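Local coordinates for protein lysyl oxidase (Pichia pastoris, PDB 1W7C) that is a copper- and topaquinone-containing amine oxidase, a lysyl oxidase that probably oxidises primary amines, lysine side chains among them, to aldehydes, at residues D688-V693 with Y709-S714; P425-R430 with Y444-D449; T563-N568 with Y680-N685; L452-R457 with A671-T676. All coordinates share one frame; numbering follows the deposited sequence.

Contact 1: residues D688-V693 with Y709-S714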
loop_
_atom_site.group_PDB
_atom_site.type_symbol
_atom_site.label_atom_id
_atom_site.label_comp_id
_atom_site.label_asym_id
_atom_site.label_seq_id
_atom_site.Cartn_x
_atom_site.Cartn_y
_atom_site.Cartn_z
ATOM N N ASP A 688 -22.247 -0.764 -13.042
ATOM C CA ASP A 688 -22.618 -0.544 -14.426
ATOM C C ASP A 688 -21.528 -0.819 -15.484
ATOM O O ASP A 688 -21.788 -0.797 -16.695
ATOM C CB ASP A 688 -23.164 0.882 -14.599
ATOM C CG ASP A 688 -22.169 1.943 -14.259
ATOM O OD1 ASP A 688 -21.502 1.798 -13.225
ATOM O OD2 ASP A 688 -22.013 2.951 -14.966
ATOM N N THR A 689 -20.305 -1.126 -15.055
ATOM C CA THR A 689 -19.284 -1.445 -16.032
ATOM C C THR A 689 -19.633 -2.708 -16.813
ATOM O O THR A 689 -20.264 -3.633 -16.289
ATOM C CB THR A 689 -17.872 -1.563 -15.407
ATOM O OG1 THR A 689 -16.919 -1.718 -16.459
ATOM C CG2 THR A 689 -17.685 -2.764 -14.486
ATOM N N THR A 690 -19.216 -2.779 -18.065
ATOM C CA THR A 690 -19.309 -4.006 -18.817
ATOM C C THR A 690 -18.118 -4.927 -18.562
ATOM O O THR A 690 -18.149 -6.066 -19.038
ATOM C CB THR A 690 -19.352 -3.742 -20.293
ATOM O OG1 THR A 690 -18.113 -3.153 -20.706
ATOM C CG2 THR A 690 -20.492 -2.782 -20.710
ATOM N N GLN A 691 -17.089 -4.454 -17.844
ATOM C CA GLN A 691 -15.875 -5.246 -17.668
ATOM C C GLN A 691 -16.065 -6.181 -16.467
ATOM O O GLN A 691 -15.426 -6.041 -15.419
ATOM C CB GLN A 691 -14.656 -4.323 -17.484
ATOM C CG GLN A 691 -14.464 -3.370 -18.658
ATOM C CD GLN A 691 -14.294 -4.090 -19.983
ATOM O OE1 GLN A 691 -13.333 -4.831 -20.185
ATOM N NE2 GLN A 691 -15.257 -3.895 -20.890
ATOM N N GLN A 692 -16.992 -7.122 -16.647
ATOM C CA GLN A 692 -17.332 -8.086 -15.607
ATOM C C GLN A 692 -17.862 -9.355 -16.254
ATOM O O GLN A 692 -18.143 -9.356 -17.469
ATOM C CB GLN A 692 -18.305 -7.469 -14.587
ATOM C CG GLN A 692 -19.593 -6.929 -15.123
ATOM C CD GLN A 692 -20.493 -6.442 -13.991
ATOM O OE1 GLN A 692 -21.000 -7.243 -13.222
ATOM N NE2 GLN A 692 -20.740 -5.133 -13.934
ATOM N N VAL A 693 -17.971 -10.419 -15.455
ATOM C CA VAL A 693 -18.492 -11.712 -15.910
ATOM C C VAL A 693 -19.529 -12.163 -14.892
ATOM O O VAL A 693 -19.392 -11.921 -13.696
ATOM C CB VAL A 693 -17.360 -12.778 -16.084
ATOM C CG1 VAL A 693 -16.651 -13.076 -14.774
ATOM C CG2 VAL A 693 -17.897 -14.053 -16.712
ATOM N N TYR A 709 -21.097 -9.574 -21.229
ATOM C CA TYR A 709 -21.559 -8.179 -21.382
ATOM C C TYR A 709 -20.932 -7.477 -22.590
ATOM O O TYR A 709 -20.567 -6.295 -22.550
ATOM C CB TYR A 709 -21.329 -7.407 -20.084
ATOM C CG TYR A 709 -22.112 -7.970 -18.928
ATOM C CD1 TYR A 709 -21.479 -8.702 -17.930
ATOM C CD2 TYR A 709 -23.487 -7.810 -18.850
ATOM C CE1 TYR A 709 -22.189 -9.209 -16.843
ATOM C CE2 TYR A 709 -24.210 -8.312 -17.771
ATOM C CZ TYR A 709 -23.542 -9.000 -16.758
ATOM O OH TYR A 709 -24.238 -9.538 -15.702
ATOM N N GLY A 710 -20.837 -8.240 -23.671
ATOM C CA GLY A 710 -20.392 -7.727 -24.954
ATOM C C GLY A 710 -18.904 -7.791 -25.228
ATOM O O GLY A 710 -18.429 -7.373 -26.285
ATOM N N ASN A 711 -18.164 -8.293 -24.254
ATOM C CA ASN A 711 -16.742 -8.504 -24.399
ATOM C C ASN A 711 -16.440 -9.896 -24.944
ATOM O O ASN A 711 -16.702 -10.896 -24.282
ATOM C CB ASN A 711 -16.057 -8.306 -23.069
ATOM C CG ASN A 711 -16.204 -6.883 -22.554
ATOM O OD1 ASN A 711 -15.466 -5.992 -22.963
ATOM N ND2 ASN A 711 -17.123 -6.673 -21.610
ATOM N N ASP A 712 -15.868 -9.944 -26.132
ATOM C CA ASP A 712 -15.576 -11.199 -26.808
ATOM C C ASP A 712 -14.156 -11.637 -26.474
ATOM O O ASP A 712 -13.198 -11.056 -26.970
ATOM C CB ASP A 712 -15.727 -11.001 -28.326
ATOM C CG ASP A 712 -15.606 -12.292 -29.095
ATOM O OD1 ASP A 712 -15.294 -13.332 -28.488
ATOM O OD2 ASP A 712 -15.834 -12.366 -30.316
ATOM N N TRP A 713 -14.024 -12.655 -25.621
ATOM C CA TRP A 713 -12.704 -13.158 -25.209
ATOM C C TRP A 713 -12.071 -14.162 -26.186
ATOM O O TRP A 713 -10.983 -14.669 -25.933
ATOM C CB TRP A 713 -12.786 -13.790 -23.820
ATOM C CG TRP A 713 -12.945 -12.788 -22.705
ATOM C CD1 TRP A 713 -14.062 -12.092 -22.372
ATOM C CD2 TRP A 713 -11.933 -12.383 -21.775
ATOM N NE1 TRP A 713 -13.820 -11.286 -21.286
ATOM C CE2 TRP A 713 -12.516 -11.451 -20.892
ATOM C CE3 TRP A 713 -10.592 -12.726 -21.590
ATOM C CZ2 TRP A 713 -11.793 -10.852 -19.849
ATOM C CZ3 TRP A 713 -9.880 -12.142 -20.546
ATOM C CH2 TRP A 713 -10.485 -11.225 -19.696
ATOM N N SER A 714 -12.743 -14.443 -27.306
ATOM C CA SER A 714 -12.176 -15.306 -28.361
ATOM C C SER A 714 -10.767 -14.858 -28.762
ATOM O O SER A 714 -10.445 -13.667 -28.765
ATOM C CB SER A 714 -13.070 -15.313 -29.609
ATOM O OG SER A 714 -14.397 -15.707 -29.302
HETATM O O HOH W 1 -16.292 -9.444 -19.656
#

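Contact 2: residues P425-R430 with Y444-D449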
loop_
_atom_site.group_PDB
_atom_site.type_symbol
_atom_site.label_atom_id
_atom_site.label_comp_id
_atom_site.label_asym_id
_atom_site.label_seq_id
_atom_site.Cartn_x
_atom_site.Cartn_y
_atom_site.Cartn_z
ATOM N N PRO A 425 -9.820 -2.194 -14.273
ATOM C CA PRO A 425 -9.080 -1.210 -15.073
ATOM C C PRO A 425 -9.056 0.121 -14.356
ATOM O O PRO A 425 -10.024 0.506 -13.716
ATOM C CB PRO A 425 -9.913 -1.097 -16.335
ATOM C CG PRO A 425 -11.319 -1.314 -15.824
ATOM C CD PRO A 425 -11.173 -2.425 -14.817
ATOM N N THR A 426 -7.932 0.811 -14.445
ATOM C CA THR A 426 -7.754 2.118 -13.790
ATOM C C THR A 426 -7.161 3.112 -14.780
ATOM O O THR A 426 -6.368 2.740 -15.657
ATOM C CB THR A 426 -6.839 2.050 -12.566
ATOM O OG1 THR A 426 -5.576 1.503 -12.960
ATOM C CG2 THR A 426 -7.451 1.189 -11.495
ATOM N N LEU A 427 -7.559 4.361 -14.655
ATOM C CA LEU A 427 -6.865 5.440 -15.368
ATOM C C LEU A 427 -5.687 5.902 -14.515
ATOM O O LEU A 427 -5.810 6.041 -13.319
ATOM C CB LEU A 427 -7.776 6.640 -15.624
ATOM C CG LEU A 427 -7.200 7.704 -16.533
ATOM C CD1 LEU A 427 -7.139 7.170 -17.966
ATOM C CD2 LEU A 427 -8.002 8.969 -16.491
ATOM N N ASN A 428 -4.571 6.181 -15.173
ATOM C CA ASN A 428 -3.332 6.522 -14.504
ATOM C C ASN A 428 -2.718 7.717 -15.196
ATOM O O ASN A 428 -2.579 7.706 -16.425
ATOM C CB ASN A 428 -2.371 5.334 -14.580
ATOM C CG ASN A 428 -2.851 4.148 -13.791
ATOM O OD1 ASN A 428 -2.563 4.071 -12.582
ATOM N ND2 ASN A 428 -3.701 3.295 -14.393
ATOM N N VAL A 429 -2.363 8.706 -14.367
ATOM C CA VAL A 429 -1.654 9.908 -14.818
ATOM C C VAL A 429 -0.332 9.943 -14.045
ATOM O O VAL A 429 -0.320 9.925 -12.796
ATOM C CB VAL A 429 -2.469 11.183 -14.603
ATOM C CG1 VAL A 429 -1.745 12.381 -15.175
ATOM C CG2 VAL A 429 -3.908 11.058 -15.151
ATOM N N ARG A 430 0.779 9.911 -14.800
ATOM C CA ARG A 430 2.104 9.949 -14.184
ATOM C C ARG A 430 2.978 11.080 -14.724
ATOM O O ARG A 430 2.916 11.405 -15.920
ATOM C CB ARG A 430 2.844 8.634 -14.455
ATOM C CG ARG A 430 4.328 8.650 -14.201
ATOM C CD ARG A 430 4.991 7.284 -14.368
ATOM N NE ARG A 430 4.618 6.394 -13.273
ATOM C CZ ARG A 430 4.142 5.181 -13.388
ATOM N NH1 ARG A 430 3.989 4.622 -14.582
ATOM N NH2 ARG A 430 3.815 4.501 -12.312
ATOM N N TYR A 444 -1.367 9.196 -10.173
ATOM C CA TYR A 444 -2.749 9.465 -9.836
ATOM C C TYR A 444 -3.557 8.359 -10.541
ATOM O O TYR A 444 -3.534 8.266 -11.765
ATOM C CB TYR A 444 -3.147 10.876 -10.297
ATOM C CG TYR A 444 -2.330 11.937 -9.662
ATOM C CD1 TYR A 444 -1.080 12.279 -10.144
ATOM C CD2 TYR A 444 -2.780 12.594 -8.521
ATOM C CE1 TYR A 444 -0.265 13.215 -9.478
ATOM C CE2 TYR A 444 -1.986 13.529 -7.873
ATOM C CZ TYR A 444 -0.760 13.872 -8.367
ATOM O OH TYR A 444 -0.026 14.827 -7.687
ATOM N N LYS A 445 -4.274 7.549 -9.744
ATOM C CA LYS A 445 -4.920 6.332 -10.220
ATOM C C LYS A 445 -6.405 6.395 -9.873
ATOM O O LYS A 445 -6.777 6.526 -8.697
ATOM C CB LYS A 445 -4.245 5.153 -9.522
ATOM C CG LYS A 445 -4.820 3.804 -9.972
ATOM C CD LYS A 445 -4.252 2.631 -9.154
ATOM C CE LYS A 445 -2.763 2.348 -9.464
ATOM N NZ LYS A 445 -2.485 1.910 -10.849
ATOM N N PHE A 446 -7.236 6.341 -10.892
ATOM C CA PHE A 446 -8.674 6.487 -10.789
ATOM C C PHE A 446 -9.377 5.136 -11.012
ATOM O O PHE A 446 -9.006 4.420 -11.925
ATOM C CB PHE A 446 -9.209 7.479 -11.847
ATOM C CG PHE A 446 -8.621 8.892 -11.734
ATOM C CD1 PHE A 446 -7.355 9.181 -12.231
ATOM C CD2 PHE A 446 -9.350 9.912 -11.184
ATOM C CE1 PHE A 446 -6.835 10.455 -12.168
ATOM C CE2 PHE A 446 -8.820 11.182 -11.093
ATOM C CZ PHE A 446 -7.579 11.444 -11.548
ATOM N N PHE A 447 -10.347 4.837 -10.151
ATOM C CA PHE A 447 -11.040 3.537 -10.146
ATOM C C PHE A 447 -12.495 3.666 -10.590
ATOM O O PHE A 447 -13.108 4.752 -10.505
ATOM C CB PHE A 447 -11.005 2.961 -8.746
ATOM C CG PHE A 447 -9.616 2.577 -8.245
ATOM C CD1 PHE A 447 -9.197 1.254 -8.265
ATOM C CD2 PHE A 447 -8.746 3.545 -7.746
ATOM C CE1 PHE A 447 -7.954 0.905 -7.758
ATOM C CE2 PHE A 447 -7.519 3.199 -7.247
ATOM C CZ PHE A 447 -7.121 1.863 -7.256
ATOM N N LEU A 448 -13.095 2.550 -10.983
ATOM C CA LEU A 448 -14.446 2.558 -11.569
ATOM C C LEU A 448 -15.540 3.010 -10.544
ATOM O O LEU A 448 -16.608 3.434 -10.994
ATOM C CB LEU A 448 -14.803 1.192 -12.102
ATOM C CG LEU A 448 -14.072 0.770 -13.356
ATOM C CD1 LEU A 448 -14.462 -0.682 -13.711
ATOM C CD2 LEU A 448 -14.368 1.665 -14.563
ATOM N N ASP A 449 -15.308 2.871 -9.245
ATOM C CA ASP A 449 -16.327 3.176 -8.263
ATOM C C ASP A 449 -16.361 4.655 -7.858
ATOM O O ASP A 449 -17.262 5.042 -7.105
ATOM C CB ASP A 449 -16.101 2.373 -6.988
ATOM C CG ASP A 449 -14.836 2.775 -6.274
ATOM O OD1 ASP A 449 -14.888 3.108 -5.055
ATOM O OD2 ASP A 449 -13.766 2.825 -6.938
HETATM O O HOH W 2 -11.356 0.297 -11.300
#

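Contact 3: residues T563-N568 with Y680-N685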
loop_
_atom_site.group_PDB
_atom_site.type_symbol
_atom_site.label_atom_id
_atom_site.label_comp_id
_atom_site.label_asym_id
_atom_site.label_seq_id
_atom_site.Cartn_x
_atom_site.Cartn_y
_atom_site.Cartn_z
ATOM N N THR A 563 -27.552 14.392 1.794
ATOM C CA THR A 563 -27.487 13.031 2.318
ATOM C C THR A 563 -27.825 12.039 1.235
ATOM O O THR A 563 -28.431 12.406 0.228
ATOM C CB THR A 563 -28.469 12.855 3.496
ATOM O OG1 THR A 563 -29.813 13.118 3.055
ATOM C CG2 THR A 563 -28.206 13.844 4.627
ATOM N N ASN A 564 -27.485 10.776 1.474
ATOM C CA ASN A 564 -28.000 9.696 0.655
ATOM C C ASN A 564 -29.388 9.283 1.154
ATOM O O ASN A 564 -29.978 9.960 2.037
ATOM C CB ASN A 564 -26.986 8.538 0.516
ATOM C CG ASN A 564 -26.894 7.641 1.726
ATOM O OD1 ASN A 564 -27.585 7.824 2.739
ATOM N ND2 ASN A 564 -26.009 6.646 1.629
ATOM N N SER A 565 -29.946 8.253 0.528
ATOM C CA SER A 565 -31.349 7.907 0.760
ATOM C C SER A 565 -31.607 7.395 2.167
ATOM O O SER A 565 -32.753 7.365 2.599
ATOM C CB SER A 565 -31.830 6.885 -0.270
ATOM O OG SER A 565 -31.780 7.455 -1.557
ATOM N N PHE A 566 -30.549 7.005 2.876
ATOM C CA PHE A 566 -30.679 6.467 4.235
ATOM C C PHE A 566 -30.299 7.460 5.319
ATOM O O PHE A 566 -30.183 7.103 6.479
ATOM C CB PHE A 566 -29.912 5.148 4.319
ATOM C CG PHE A 566 -30.226 4.263 3.177
ATOM C CD1 PHE A 566 -29.301 4.042 2.174
ATOM C CD2 PHE A 566 -31.512 3.787 3.004
ATOM C CE1 PHE A 566 -29.628 3.327 1.059
ATOM C CE2 PHE A 566 -31.849 3.053 1.863
ATOM C CZ PHE A 566 -30.897 2.809 0.908
ATOM N N GLY A 567 -30.164 8.722 4.932
ATOM C CA GLY A 567 -29.982 9.803 5.880
ATOM C C GLY A 567 -28.540 10.109 6.222
ATOM O O GLY A 567 -28.277 10.991 7.003
ATOM N N ASN A 568 -27.594 9.403 5.613
ATOM C CA ASN A 568 -26.187 9.626 5.915
ATOM C C ASN A 568 -25.653 10.787 5.083
ATOM O O ASN A 568 -25.898 10.829 3.878
ATOM C CB ASN A 568 -25.371 8.363 5.599
ATOM C CG ASN A 568 -25.775 7.182 6.455
ATOM O OD1 ASN A 568 -25.806 7.280 7.691
ATOM N ND2 ASN A 568 -26.191 6.099 5.812
ATOM N N TYR A 680 -21.557 8.299 -0.204
ATOM C CA TYR A 680 -21.637 9.338 -1.214
ATOM C C TYR A 680 -22.765 9.011 -2.207
ATOM O O TYR A 680 -23.388 9.912 -2.768
ATOM C CB TYR A 680 -20.290 9.452 -1.940
ATOM C CG TYR A 680 -20.256 10.537 -2.980
ATOM C CD1 TYR A 680 -20.169 11.863 -2.611
ATOM C CD2 TYR A 680 -20.302 10.227 -4.348
ATOM C CE1 TYR A 680 -20.151 12.857 -3.545
ATOM C CE2 TYR A 680 -20.276 11.206 -5.273
ATOM C CZ TYR A 680 -20.202 12.514 -4.890
ATOM O OH TYR A 680 -20.207 13.463 -5.872
ATOM N N PHE A 681 -22.997 7.724 -2.430
ATOM C CA PHE A 681 -24.129 7.187 -3.153
ATOM C C PHE A 681 -24.975 6.327 -2.210
ATOM O O PHE A 681 -24.630 6.137 -1.045
ATOM C CB PHE A 681 -23.637 6.359 -4.343
ATOM C CG PHE A 681 -22.773 7.117 -5.340
ATOM C CD1 PHE A 681 -23.286 8.155 -6.114
ATOM C CD2 PHE A 681 -21.455 6.708 -5.584
ATOM C CE1 PHE A 681 -22.492 8.804 -7.030
ATOM C CE2 PHE A 681 -20.668 7.348 -6.546
ATOM C CZ PHE A 681 -21.193 8.374 -7.268
ATOM N N ASP A 682 -26.041 5.738 -2.731
ATOM C CA ASP A 682 -26.785 4.723 -2.026
ATOM C C ASP A 682 -26.140 3.336 -2.094
ATOM O O ASP A 682 -26.486 2.457 -1.308
ATOM C CB ASP A 682 -28.205 4.622 -2.595
ATOM C CG ASP A 682 -29.063 5.812 -2.283
ATOM O OD1 ASP A 682 -28.700 6.634 -1.420
ATOM O OD2 ASP A 682 -30.171 5.928 -2.861
ATOM N N SER A 683 -25.231 3.153 -3.034
ATOM C CA SER A 683 -24.618 1.873 -3.297
ATOM C C SER A 683 -23.255 2.084 -3.966
ATOM O O SER A 683 -22.888 3.197 -4.368
ATOM C CB SER A 683 -25.533 1.032 -4.192
ATOM O OG SER A 683 -25.739 1.684 -5.435
ATOM N N GLU A 684 -22.552 0.980 -4.131
ATOM C CA GLU A 684 -21.241 0.952 -4.773
ATOM C C GLU A 684 -21.431 1.097 -6.298
ATOM O O GLU A 684 -22.209 0.377 -6.935
ATOM C CB GLU A 684 -20.575 -0.351 -4.368
ATOM C CG GLU A 684 -19.148 -0.537 -4.812
ATOM C CD GLU A 684 -19.036 -1.017 -6.245
ATOM O OE1 GLU A 684 -19.717 -2.013 -6.632
ATOM O OE2 GLU A 684 -18.240 -0.411 -6.983
ATOM N N ASN A 685 -20.713 2.047 -6.900
ATOM C CA ASN A 685 -21.042 2.528 -8.233
ATOM C C ASN A 685 -20.214 2.026 -9.421
ATOM O O ASN A 685 -20.366 2.515 -10.537
ATOM C CB ASN A 685 -21.137 4.066 -8.241
ATOM C CG ASN A 685 -22.563 4.564 -8.181
ATOM O OD1 ASN A 685 -23.018 5.211 -9.094
ATOM N ND2 ASN A 685 -23.272 4.256 -7.090
#

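Contact 4: residues L452-R457 with A671-T676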
loop_
_atom_site.group_PDB
_atom_site.type_symbol
_atom_site.label_atom_id
_atom_site.label_comp_id
_atom_site.label_asym_id
_atom_site.label_seq_id
_atom_site.Cartn_x
_atom_site.Cartn_y
_atom_site.Cartn_z
ATOM N N LEU A 452 -10.047 7.513 -5.924
ATOM C CA LEU A 452 -8.804 7.989 -6.506
ATOM C C LEU A 452 -7.668 7.713 -5.509
ATOM O O LEU A 452 -7.824 7.949 -4.326
ATOM C CB LEU A 452 -8.907 9.520 -6.740
ATOM C CG LEU A 452 -7.647 10.348 -7.044
ATOM C CD1 LEU A 452 -6.941 9.818 -8.285
ATOM C CD2 LEU A 452 -8.058 11.833 -7.222
ATOM N N GLU A 453 -6.529 7.258 -6.021
ATOM C CA GLU A 453 -5.348 7.031 -5.205
ATOM C C GLU A 453 -4.234 7.949 -5.717
ATOM O O GLU A 453 -3.947 7.951 -6.929
ATOM C CB GLU A 453 -4.900 5.572 -5.322
ATOM C CG GLU A 453 -3.652 5.247 -4.515
ATOM C CD GLU A 453 -3.054 3.903 -4.907
ATOM O OE1 GLU A 453 -3.167 2.977 -4.088
ATOM O OE2 GLU A 453 -2.506 3.755 -6.049
ATOM N N VAL A 454 -3.616 8.643 -4.760
ATOM C CA VAL A 454 -2.508 9.548 -4.977
ATOM C C VAL A 454 -1.272 8.868 -4.397
ATOM O O VAL A 454 -1.287 8.482 -3.227
ATOM C CB VAL A 454 -2.768 10.875 -4.291
ATOM C CG1 VAL A 454 -1.559 11.798 -4.409
ATOM C CG2 VAL A 454 -3.987 11.542 -4.817
ATOM N N SER A 455 -0.208 8.744 -5.196
ATOM C CA SER A 455 0.985 8.103 -4.679
ATOM C C SER A 455 2.260 8.724 -5.193
ATOM O O SER A 455 2.293 9.399 -6.239
ATOM C CB SER A 455 0.977 6.620 -5.005
ATOM O OG SER A 455 1.121 6.374 -6.376
ATOM N N VAL A 456 3.330 8.457 -4.458
ATOM C CA VAL A 456 4.671 8.810 -4.867
ATOM C C VAL A 456 5.610 7.648 -4.568
ATOM O O VAL A 456 5.424 6.929 -3.580
ATOM C CB VAL A 456 5.158 10.109 -4.170
ATOM C CG1 VAL A 456 5.246 9.959 -2.675
ATOM C CG2 VAL A 456 6.472 10.590 -4.721
ATOM N N ARG A 457 6.606 7.476 -5.439
ATOM C CA ARG A 457 7.722 6.574 -5.182
ATOM C C ARG A 457 9.009 7.342 -5.465
ATOM O O ARG A 457 9.047 8.177 -6.365
ATOM C CB ARG A 457 7.649 5.334 -6.080
ATOM C CG ARG A 457 6.364 4.512 -5.857
ATOM C CD ARG A 457 6.260 3.379 -6.825
ATOM N NE ARG A 457 5.072 2.549 -6.628
ATOM C CZ ARG A 457 4.982 1.553 -5.739
ATOM N NH1 ARG A 457 5.993 1.222 -4.972
ATOM N NH2 ARG A 457 3.857 0.843 -5.652
ATOM N N ALA A 671 4.671 5.834 -0.955
ATOM C CA ALA A 671 3.697 6.444 -0.059
ATOM C C ALA A 671 2.426 6.734 -0.854
ATOM O O ALA A 671 2.487 7.039 -2.048
ATOM C CB ALA A 671 4.255 7.705 0.538
ATOM N N SER A 672 1.260 6.607 -0.198
ATOM C CA SER A 672 0.008 6.792 -0.964
ATOM C C SER A 672 -1.119 7.148 0.005
ATOM O O SER A 672 -1.073 6.847 1.208
ATOM C CB SER A 672 -0.392 5.540 -1.744
ATOM O OG SER A 672 -0.750 4.474 -0.852
ATOM N N PHE A 673 -2.165 7.767 -0.538
ATOM C CA PHE A 673 -3.435 7.879 0.180
ATOM C C PHE A 673 -4.559 7.725 -0.859
ATOM O O PHE A 673 -4.346 7.882 -2.068
ATOM C CB PHE A 673 -3.632 9.182 0.960
ATOM C CG PHE A 673 -3.647 10.441 0.108
ATOM C CD1 PHE A 673 -4.831 10.966 -0.397
ATOM C CD2 PHE A 673 -2.480 11.136 -0.119
ATOM C CE1 PHE A 673 -4.836 12.133 -1.133
ATOM C CE2 PHE A 673 -2.477 12.311 -0.835
ATOM C CZ PHE A 673 -3.669 12.823 -1.345
ATOM N N MET A 674 -5.745 7.374 -0.365
ATOM C CA MET A 674 -6.921 7.226 -1.214
ATOM C C MET A 674 -8.021 8.206 -0.738
ATOM O O MET A 674 -8.135 8.532 0.421
ATOM C CB MET A 674 -7.490 5.804 -1.186
ATOM C CG MET A 674 -6.806 4.841 -2.117
ATOM S SD MET A 674 -7.470 3.201 -1.978
ATOM C CE MET A 674 -7.011 2.540 -3.400
ATOM N N LEU A 675 -8.829 8.586 -1.738
ATOM C CA LEU A 675 -10.066 9.316 -1.531
ATOM C C LEU A 675 -11.149 8.382 -2.053
ATOM O O LEU A 675 -11.236 8.119 -3.246
ATOM C CB LEU A 675 -10.062 10.616 -2.347
ATOM C CG LEU A 675 -8.866 11.541 -2.065
ATOM C CD1 LEU A 675 -8.986 12.772 -2.937
ATOM C CD2 LEU A 675 -8.726 11.913 -0.596
ATOM N N THR A 676 -11.971 7.902 -1.121
ATOM C CA THR A 676 -12.943 6.861 -1.462
ATOM C C THR A 676 -14.355 7.240 -1.039
ATOM O O THR A 676 -14.558 7.798 0.035
ATOM C CB THR A 676 -12.487 5.472 -0.951
ATOM O OG1 THR A 676 -13.298 4.429 -1.545
ATOM C CG2 THR A 676 -12.623 5.324 0.526
#

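Contact 1: residues D688-V693 with Y709-S714
Bent torsions carry the amide of Gln691 over to that of Asn711: with chi1 at -58° and chi2 at -58°, the glutamine chain folds back although its CB sets off away from the 709-714 loop. Its NE2 then donates to Asn711 OD1 at 3.0 Å. The two amide planes stand almost perpendicular, 86° apart, and the donor lies somewhat tilted from the acceptor's carbonyl plane. The same NE2 also donates to Thr690 OG1, so two acceptors fix the rotation of the amide, while Gln691 OE1 is bonded to Ser282 of the second subunit. Asn711 ND2 lies 2.8 Å from Thr690 O and is hydrogen-bonded to Phe708 O. Nearby, the edge of the Tyr709 ring abuts Gln692: CD1 is 3.4 Å from Gln692 O, in the ring plane, and 3.8 Å from Gln692 CG. A water 2.9 Å from Gln692 O probably donates to it and reaches Trp713 NE1 only weakly. Thr690 OG1 bonds to Asp278 O of the second subunit. Side-chain amides thus tie an irregular loop to the start of a strand. Thr689 OG1 accepts from Gln691 N in an ST turn, and Gln691 centres an inverse gamma turn, a compact lead into strand 692-697 at the dimer interface.

Contact 2: residues P425-R430 with Y444-D449
Thr426 presses its CG2 methyl onto one face of the Phe447 ring, a CH-pi contact 4.0 Å from the ring centroid and displaced toward the rim. Its CB meets the aliphatic part of Lys445, CG being 3.7 Å away. Beyond that point the lysine chain, extended as far as CD, bends at chi3 and chi4 (-70° and -64°) so that NZ comes to Asn428 OD1 and donates to it at 2.8 Å. The ammonium is also paired with Glu406 and with Asp407 of the second subunit, and Glu406 takes Thr426 OG1 as well. On the face bearing Leu427, Val429, Tyr444 and Phe446, the CG2 methyl of Val429 comes obliquely to the Phe446 ring, 4.2 Å from CE1, while Leu427 CB meets Phe446 CB. Leu448 CD1 fits against Pro425 CG at 3.8 Å, and a water bridges Pro425 O to Leu448 N. Backbone bonds pair Leu427 with Phe446 and Val429 with Tyr444 in an antiparallel beta hairpin whose turn carries Tyr438, the residue modified to topaquinone.

Contact 3: residues T563-N568 with Y680-N685
Ser565 and Asp682 meet through a two-pronged grip: the carboxylate faces the serine so that OD1 accepts Ser565 N at 2.8 Å and OD2 accepts Ser565 OG at 2.6 Å, each on its syn side and slightly out of the carboxylate plane. The Asn564 amide plane stands 69° from the carboxylate plane, the two side chains crossing obliquely. Asn564 ND2 donates almost straight to Phe681 O at 3.1 Å, with the acceptor in the amide plane but the donor well above the carbonyl plane. At the amide's other end, OD1 accepts Phe566 N, closing an Asx turn within the type I turn Asn564-Gly567, and, from the opposite face, Asn568 N. The asparagine's chi1 of 77°, which places CG between the backbone N and carbonyl carbon, lets one amide serve both loops. With an alanine here, Phe681 O is likely to lose this donor, and the backbone amides of Phe566 and Asn568 their shared acceptor. The Phe566 ring brings its edge to Asp682, CE1 lying 4.0 Å from Asp682 O, and also meets His480 of the second subunit. At the surface, the contact pins the turn before strand 569-576 to the loop after its sheet neighbour, strand 670-678.

Contact 4: residues L452-R457 with A671-T676
Val454 lies over one face of the Phe673 ring at the apolar centre of an antiparallel strand pair, with its CB 3.9 Å from the ring centroid in a CH-pi contact. The two valine methyls flank the CZ end of the ring: CG1 is 3.7 Å from Phe673 CE2 and CG2 is 3.8 Å from CE1. Chi1 of 62° swings the ring between its own backbone N and carbonyl carbon, which lays it beside the valine across the pair. A serine in place of Phe673 would probably open a gap beside Val454 and strip Val496, on strand 488-498, of a packing partner. Along the same face, Val456 CG1 meets Ala671 CB at 4.0 Å, and Leu675 packs on Val496 near calcium-binding Leu498. The opposite face is more polar: Ser455 and Ser672 touch through their CB atoms, 3.7 Å apart. Six backbone bonds rivet the strands together; among them, Val454 N donates to Phe673 O at 2.9 Å, nearly along the C=O axis, with a C=O...N angle of 171°.

Contacts 2 and 4 are buried ladders between antiparallel strands and share a sheet: strands 440-446 and 452-458 are neighbours, Lys445 O and Glu453 N probably bond, and Phe446 packs on Leu452. Contact 4, nearest the chain's centre, relies on apolar packing and backbone bonds, whereas contact 2 adds a buried lysine. Contacts 1 and 3 lie farther out and work mainly through side-chain amides or a carboxylate; contact 3 joins two loops at the surface, and buried contact 1 a loop to the lead-in of a strand. Contact 1 touches contact 2 where Thr689 meets Leu448, and contact 3 touches contact 2 where Glu684 meets Asp449. All four reach the second subunit, the central contact 4 through the fewest residues.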